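Local coordinates for protein abietadiene synthase, chloroplastic (Abies grandis, PDB 3S9V) that is a chloroplast enzyme of the terpene synthase family, largely helical, whose sequence includes an N-terminal terpene synthase domain and a metal-binding domain, at residues H426-P430 with R431-R435. Numbering follows the deposited sequence.
Sequences HKSMP and RLEAR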
# COMPACT_ATOMS: atom_id res chain seq x y z
N HIS A 426 -6.38 -8.13 4.28
CA HIS A 426 -6.81 -8.87 5.45
C HIS A 426 -5.81 -9.84 6.08
O HIS A 426 -6.13 -10.48 7.07
CB HIS A 426 -8.11 -9.62 5.12
CG HIS A 426 -9.25 -8.71 4.82
ND1 HIS A 426 -10.17 -8.97 3.82
CD2 HIS A 426 -9.64 -7.54 5.38
CE1 HIS A 426 -11.06 -8.00 3.77
NE2 HIS A 426 -10.77 -7.12 4.71
N LYS A 427 -4.61 -9.93 5.51
CA LYS A 427 -3.58 -10.83 6.02
C LYS A 427 -2.26 -10.11 6.23
O LYS A 427 -1.27 -10.73 6.60
CB LYS A 427 -3.33 -11.98 5.04
CG LYS A 427 -4.52 -12.85 4.73
CD LYS A 427 -4.10 -13.98 3.81
CE LYS A 427 -5.28 -14.79 3.34
NZ LYS A 427 -4.85 -15.90 2.45
N SER A 428 -2.25 -8.81 6.00
CA SER A 428 -1.04 -8.03 6.14
C SER A 428 -0.96 -7.26 7.46
O SER A 428 -1.69 -6.30 7.68
CB SER A 428 -0.93 -7.06 4.96
OG SER A 428 0.27 -6.30 5.05
N MET A 429 -0.05 -7.69 8.34
CA MET A 429 0.14 -7.03 9.63
C MET A 429 1.18 -5.93 9.42
O MET A 429 2.17 -6.12 8.72
CB MET A 429 0.64 -8.03 10.68
CG MET A 429 -0.09 -9.39 10.68
SD MET A 429 -1.89 -9.27 10.80
CE MET A 429 -2.04 -8.26 12.27
N PRO A 430 0.97 -4.75 10.03
CA PRO A 430 1.86 -3.59 9.93
C PRO A 430 3.37 -3.85 9.96
O PRO A 430 4.10 -3.38 9.08
CB PRO A 430 1.40 -2.70 11.08
CG PRO A 430 -0.07 -2.97 11.13
CD PRO A 430 -0.13 -4.48 10.99
N ARG A 431 3.86 -4.58 10.97
CA ARG A 431 5.30 -4.83 11.05
C ARG A 431 5.80 -5.69 9.89
O ARG A 431 6.86 -5.42 9.32
CB ARG A 431 5.66 -5.51 12.37
CG ARG A 431 5.50 -4.62 13.60
CD ARG A 431 6.56 -3.52 13.68
NE ARG A 431 6.20 -2.34 12.89
CZ ARG A 431 6.97 -1.27 12.74
NH1 ARG A 431 8.17 -1.22 13.33
NH2 ARG A 431 6.54 -0.24 12.03
N LEU A 432 5.04 -6.71 9.52
CA LEU A 432 5.44 -7.58 8.42
C LEU A 432 5.46 -6.83 7.08
O LEU A 432 6.37 -7.03 6.27
CB LEU A 432 4.53 -8.80 8.35
CG LEU A 432 4.61 -9.68 9.60
CD1 LEU A 432 3.65 -10.87 9.49
CD2 LEU A 432 6.04 -10.16 9.78
N GLU A 433 4.46 -5.97 6.86
CA GLU A 433 4.41 -5.20 5.62
C GLU A 433 5.55 -4.18 5.64
O GLU A 433 6.22 -3.97 4.64
CB GLU A 433 3.08 -4.45 5.47
CG GLU A 433 3.00 -3.68 4.14
CD GLU A 433 1.63 -3.06 3.87
OE1 GLU A 433 0.61 -3.78 3.96
OE2 GLU A 433 1.57 -1.85 3.56
N ALA A 434 5.76 -3.56 6.80
CA ALA A 434 6.82 -2.57 6.92
C ALA A 434 8.18 -3.20 6.65
O ALA A 434 9.03 -2.60 5.99
CB ALA A 434 6.79 -1.95 8.32
N ARG A 435 8.38 -4.42 7.14
CA ARG A 435 9.67 -5.08 6.93
C ARG A 435 9.84 -5.39 5.46
O ARG A 435 10.92 -5.20 4.91
CB ARG A 435 9.78 -6.39 7.73
CG ARG A 435 11.20 -6.94 7.77
CD ARG A 435 11.31 -8.17 8.66
NE ARG A 435 12.66 -8.38 9.18
CZ ARG A 435 13.71 -8.64 8.42
NH1 ARG A 435 14.90 -8.82 8.98
NH2 ARG A 435 13.58 -8.73 7.11
O HOH W 1 -0.62 -3.88 7.07
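The carboxylate of Glu-433 receives Ser-428 at its OE1: the serine OG donates a hydrogen bond of 2.8 Å to OE1 at the anti lone pair, the one turned away from OE2. A second flat group, the guanidinium of Arg-431, forms its cation-pi contact beyond these residues, with Phe-516, and its NH2 makes a weak hydrogen bond to Gly-284 O.

Water 1 adds a second link between the serine and the glutamate, donating to Ser-428 O at 2.7 Å and, weakly, to Glu-433 OE1 at 3.3 Å. With CG anti to the backbone N (chi1 -178°) and the chain extended beyond it, Glu-433 runs back alongside the first turn to meet Ser-428, its CB standing 3.4 Å from Ser-428 OG. The serine hydroxyl is also hydrogen-bonded to Tyr-419 OH, in helix 413-422, so that helix is tied to the start of the next one.

These contacts surround the N-terminus of helix 430-440 in this all-alpha enzyme. Met-429 is the N-cap and Pro-430 opens the first turn, a place where proline is well tolerated because no backbone N-H is needed there. The regular i to i+4 pattern starts at once: Glu-433 N donates to Met-429 O at 3.0 Å (N-H...O 164°), and Ala-434 N to Pro-430 O at 2.8 Å. Glu-433 is the fourth residue after the N-cap, but its carboxylate lies beside the first turn, where the helix dipole would be expected to favour its negative charge.

On the apolar side, Met-429 and Leu-432 run side by side and point the same way, CG of the methionine 4.2 Å from CD1 of the leucine. Beyond CG the methionine bends at chi2 and chi3, and its side chain packs on Ile-753 and Leu-756 of helix 741-757, while Leu-432 touches Phe-509 of helix 504-514.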